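Local coordinates for protein Zgc:56074 (Danio rerio, PDB 3E9D) that probably hydrolyses fructose 2,6-bisphosphate, and also fructose 1,6-bisphosphate, as a histidine phosphatase that restrains glycolysis and diverts sugar into the pentose phosphate pathway, at residues G219-I224 against V242-K247; T29-T34 against I63-I68. All blocks are in the same frame, centred on the assembly; numbering follows the deposited sequence.

Contact 1: G219-I224 against V242-K247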
# COMPACT_ATOMS: atom_id res chain seq x y z
N GLY A 219 7.86 1.74 4.91
CA GLY A 219 7.68 3.02 4.22
C GLY A 219 6.19 3.27 4.08
O GLY A 219 5.41 2.32 3.88
N ILE A 220 5.80 4.54 4.22
CA ILE A 220 4.39 4.91 4.36
C ILE A 220 3.98 5.86 3.24
O ILE A 220 4.65 6.89 3.01
CB ILE A 220 4.11 5.59 5.74
CG1 ILE A 220 4.62 4.72 6.91
CG2 ILE A 220 2.62 5.87 5.88
CD1 ILE A 220 4.54 5.40 8.28
N SER A 221 2.89 5.52 2.53
CA SER A 221 2.31 6.39 1.50
C SER A 221 0.87 6.73 1.84
O SER A 221 0.21 6.00 2.59
CB SER A 221 2.35 5.72 0.10
OG SER A 221 3.66 5.23 -0.18
N ARG A 222 0.35 7.81 1.25
CA ARG A 222 -1.02 8.24 1.54
C ARG A 222 -1.68 8.83 0.30
O ARG A 222 -1.09 9.70 -0.35
CB ARG A 222 -1.06 9.27 2.68
CG ARG A 222 -2.52 9.60 3.16
CD ARG A 222 -2.63 10.74 4.20
NE ARG A 222 -2.06 10.48 5.55
CZ ARG A 222 -1.90 9.28 6.05
NH1 ARG A 222 -2.29 8.29 5.29
NH2 ARG A 222 -1.38 9.05 7.26
N PHE A 223 -2.89 8.35 0.01
CA PHE A 223 -3.75 8.90 -1.03
C PHE A 223 -5.11 9.21 -0.40
O PHE A 223 -5.53 8.53 0.53
CB PHE A 223 -3.96 7.91 -2.20
CG PHE A 223 -2.73 7.66 -3.03
CD1 PHE A 223 -2.54 8.32 -4.24
CD2 PHE A 223 -1.74 6.76 -2.59
CE1 PHE A 223 -1.39 8.11 -5.01
CE2 PHE A 223 -0.59 6.52 -3.36
CZ PHE A 223 -0.42 7.21 -4.58
N ILE A 224 -5.76 10.26 -0.91
CA ILE A 224 -7.13 10.56 -0.57
C ILE A 224 -8.00 10.26 -1.80
O ILE A 224 -7.73 10.76 -2.91
CB ILE A 224 -7.31 12.06 -0.18
CG1 ILE A 224 -6.21 12.54 0.78
CG2 ILE A 224 -8.73 12.29 0.39
CD1 ILE A 224 -6.08 11.72 2.08
N VAL A 242 -0.68 12.27 -1.45
CA VAL A 242 -0.23 13.16 -0.35
C VAL A 242 1.27 13.01 -0.12
O VAL A 242 2.02 13.98 -0.20
CB VAL A 242 -1.05 12.95 0.95
CG1 VAL A 242 -0.64 13.92 2.06
CG2 VAL A 242 -2.58 13.05 0.67
N PHE A 243 1.72 11.78 0.16
CA PHE A 243 3.15 11.48 0.28
C PHE A 243 3.38 10.03 -0.12
O PHE A 243 2.45 9.20 -0.09
CB PHE A 243 3.72 11.83 1.67
CG PHE A 243 2.96 11.19 2.85
CD1 PHE A 243 3.23 9.88 3.24
CD2 PHE A 243 2.03 11.93 3.58
CE1 PHE A 243 2.58 9.29 4.34
CE2 PHE A 243 1.35 11.37 4.69
CZ PHE A 243 1.62 10.04 5.07
N ILE A 244 4.61 9.73 -0.54
CA ILE A 244 4.97 8.41 -1.06
C ILE A 244 6.26 7.94 -0.41
O ILE A 244 7.25 8.69 -0.36
CB ILE A 244 5.18 8.40 -2.61
CG1 ILE A 244 3.98 8.99 -3.38
CG2 ILE A 244 5.53 6.98 -3.14
CD1 ILE A 244 2.76 8.11 -3.39
N ASN A 245 6.25 6.70 0.08
CA ASN A 245 7.43 6.03 0.66
C ASN A 245 8.12 6.82 1.77
O ASN A 245 9.36 6.84 1.86
CB ASN A 245 8.42 5.65 -0.44
CG ASN A 245 7.85 4.67 -1.44
OD1 ASN A 245 6.81 4.04 -1.19
ND2 ASN A 245 8.52 4.50 -2.57
N ARG A 246 7.32 7.47 2.60
CA ARG A 246 7.84 8.25 3.72
C ARG A 246 8.43 7.31 4.80
O ARG A 246 7.84 6.30 5.15
CB ARG A 246 6.73 9.12 4.31
CG ARG A 246 7.17 9.92 5.53
CD ARG A 246 6.05 10.80 6.06
NE ARG A 246 5.72 11.92 5.17
CZ ARG A 246 4.83 12.86 5.47
NH1 ARG A 246 4.18 12.82 6.64
NH2 ARG A 246 4.60 13.86 4.61
N LYS A 247 9.59 7.68 5.34
CA LYS A 247 10.27 6.85 6.32
C LYS A 247 10.91 7.71 7.42
O LYS A 247 11.95 7.37 7.96
CB LYS A 247 11.29 5.94 5.62
CG LYS A 247 12.28 6.70 4.73
CD LYS A 247 13.49 5.85 4.31
CE LYS A 247 14.13 5.15 5.51
NZ LYS A 247 15.52 4.62 5.23
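R222 sets its CB over one face of the F243 ring; the rest of the chain passes beyond the rim. CB sits 3.8 Å from the centroid of that ring, 18° off the normal, which makes a CH-pi contact. Farther along, R222 NE is 3.6 Å from F243 CE2. The guanidinium is turned 66° from the ring and receives F243 CZ over one of its faces, toward the rim. The guanidinium of R246 lies over the opposite face of F243, offset toward the rim. With chi1 at 54°, F243 CG is flanked by both the N and the C of its own backbone, and this turn places the ring between R222 CB and the R246 guanidinium. I220 O lies in the plane of the ring at its edge, 3.3 Å from F243 CD1.

Backbone bonds hold the two strands together. I220 and R246 form one antiparallel hydrogen-bonded pair, and R222 and F243 another. This is the hairpin of strands 220-230 and 233-246 at one side of the mixed sheet of the histidine phosphatase fold. Its pairing is broken twice. V242 and F243 both face R222 in a classic beta bulge, and N245 and R246 both face I220 in a G1 bulge. The chain turns a corner at I244 and N245, running into the second bulge. S221 OG serves this corner, accepting a nearly straight bond from N245 N at 3.0 Å. On the same side I244 CD1 packs 3.5 Å from F223 CZ. At the other end I224 CG1 touches V242 CG2 at 3.7 Å.

Partners farther out fix the polar ends. R246 forms a salt bridge with D169, and R222 NH2 is bonded to A167 O. N245 ND2 binds S213 O, while S221 and F223 pair through their backbones with I8 and L6 of strand 2-10.

Contact 2: T29-T34 against I63-I68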
# COMPACT_ATOMS: atom_id res chain seq x y z
N THR A 29 7.94 -16.21 5.56
CA THR A 29 8.84 -15.86 6.66
C THR A 29 8.27 -14.79 7.62
O THR A 29 7.48 -13.93 7.21
CB THR A 29 10.12 -15.28 6.11
OG1 THR A 29 9.77 -14.19 5.25
CG2 THR A 29 10.87 -16.30 5.28
N PRO A 30 8.69 -14.85 8.90
CA PRO A 30 8.30 -13.82 9.86
C PRO A 30 9.22 -12.58 9.84
O PRO A 30 10.28 -12.60 9.22
CB PRO A 30 8.41 -14.55 11.20
CG PRO A 30 9.55 -15.55 10.99
CD PRO A 30 9.38 -15.99 9.54
N LEU A 31 8.79 -11.52 10.53
CA LEU A 31 9.64 -10.36 10.78
C LEU A 31 10.91 -10.80 11.50
O LEU A 31 10.87 -11.71 12.33
CB LEU A 31 8.92 -9.35 11.67
CG LEU A 31 7.65 -8.65 11.16
CD1 LEU A 31 7.09 -7.70 12.24
CD2 LEU A 31 7.96 -7.91 9.89
N SER A 32 12.01 -10.15 11.17
CA SER A 32 13.24 -10.27 11.93
C SER A 32 13.14 -9.33 13.13
O SER A 32 12.15 -8.57 13.27
CB SER A 32 14.42 -9.87 11.07
OG SER A 32 14.38 -8.47 10.81
N ASP A 33 14.14 -9.37 14.00
CA ASP A 33 14.21 -8.41 15.11
C ASP A 33 14.15 -6.97 14.61
O ASP A 33 13.44 -6.13 15.18
CB ASP A 33 15.46 -8.58 15.97
CG ASP A 33 15.40 -7.72 17.24
OD1 ASP A 33 14.42 -7.90 18.01
OD2 ASP A 33 16.27 -6.85 17.46
N THR A 34 14.89 -6.68 13.54
CA THR A 34 14.84 -5.36 12.91
C THR A 34 13.40 -4.99 12.48
O THR A 34 12.95 -3.87 12.73
CB THR A 34 15.78 -5.31 11.70
OG1 THR A 34 17.09 -5.65 12.13
CG2 THR A 34 15.80 -3.93 11.06
N ILE A 63 0.90 -9.39 8.15
CA ILE A 63 0.02 -9.53 9.31
C ILE A 63 0.68 -9.05 10.62
O ILE A 63 0.07 -8.31 11.39
CB ILE A 63 -0.48 -10.99 9.48
CG1 ILE A 63 -1.35 -11.37 8.26
CG2 ILE A 63 -1.27 -11.14 10.82
CD1 ILE A 63 -1.55 -12.84 8.07
N GLN A 64 1.92 -9.48 10.86
CA GLN A 64 2.66 -9.04 12.07
C GLN A 64 2.86 -7.53 12.13
O GLN A 64 2.76 -6.93 13.20
CB GLN A 64 4.02 -9.71 12.11
CG GLN A 64 3.98 -11.18 12.39
CD GLN A 64 5.38 -11.75 12.40
OE1 GLN A 64 6.01 -11.88 11.35
NE2 GLN A 64 5.88 -12.06 13.59
N THR A 65 3.16 -6.92 10.99
CA THR A 65 3.36 -5.49 10.90
C THR A 65 2.06 -4.76 11.21
O THR A 65 2.03 -3.83 12.03
CB THR A 65 3.89 -5.09 9.50
OG1 THR A 65 5.14 -5.74 9.29
CG2 THR A 65 4.08 -3.55 9.38
N ALA A 66 0.96 -5.24 10.60
CA ALA A 66 -0.35 -4.66 10.88
C ALA A 66 -0.72 -4.79 12.35
O ALA A 66 -1.27 -3.85 12.95
CB ALA A 66 -1.41 -5.29 9.99
N GLU A 67 -0.42 -5.96 12.94
CA GLU A 67 -0.78 -6.20 14.34
C GLU A 67 -0.01 -5.23 15.27
O GLU A 67 -0.56 -4.72 16.24
CB GLU A 67 -0.48 -7.64 14.76
CG GLU A 67 -1.43 -8.66 14.17
CD GLU A 67 -0.99 -10.09 14.45
OE1 GLU A 67 0.24 -10.34 14.55
OE2 GLU A 67 -1.87 -10.97 14.55
N ILE A 68 1.25 -5.00 14.95
CA ILE A 68 2.09 -4.12 15.76
C ILE A 68 1.66 -2.67 15.59
O ILE A 68 1.65 -1.90 16.55
CB ILE A 68 3.58 -4.33 15.44
CG1 ILE A 68 4.03 -5.68 16.03
CG2 ILE A 68 4.45 -3.21 16.05
CD1 ILE A 68 5.25 -6.28 15.32
O HOH W 1 8.88 -12.57 14.01
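Q64 and L31 make the polar link between the helix 60-71 and the loop that leads into helix 33-45. L31 N donates to Q64 OE1 at 2.9 Å, with an N-H...O angle of 167°. The donor is tilted 26° out of the plane of the amide carbonyl. The glutamine chain stretches straight through chi2 (179°), and this carries its amide across to the loop backbone. The same OE1 also lies 3.4 Å from P30 CA.

A water adds a second link. It donates to L31 O at 2.7 Å and accepts from Q64 NE2 at 3.1 Å. Both ends of the amide therefore serve the backbone of L31, one directly and one through the water.

The apolar part is the leucine side chain, which points at the helix. The L31 and Q64 side chains run antiparallel alongside each other, and L31 CD1 comes to rest 3.7 Å from Q64 CB. L31 CD1 and I68 CD1 meet tip to tip at 3.9 Å, one helical turn on from Q64. The other leucine methyl, L31 CD2, lies 3.6 Å from T65 OG1, where the two side chains cross at about a right angle. H36 of helix 33-45 packs against L31, Q64 and I68.

The T65 hydroxyl finds its hydrogen-bond partners outside the two segments, at R61 O and G12 N. S32 follows L31 as the N-cap of helix 33-45, with its OG bonded to G35 N.

Q64 is grasped at both ends of its amide, so its rotation is probably well defined. The T65 side chain touches H11, the residue that becomes phosphorylated, so L31, packed behind T65, is second-shell to the catalytic histidine.

Contacts 1 and 2 do not touch. Their centres are 20 Å apart and their nearest atoms about 8 Å apart. They follow one another along the chain, contact 2 closing before contact 1 opens. The active site relates them. In contact 2 the side chain of T65 is about 4 Å from that of H11 and about 8 Å from that of H183. Contact 1 stands farther off, with G219 about 10 Å from the H11 side chain and the N245 side chain about 11 Å from that of H183. Through its backbone G219 bonds R10, the last residue of strand 2-10 and neighbour of H11. The F223 side chain lies about 10 Å from a bound potassium ion.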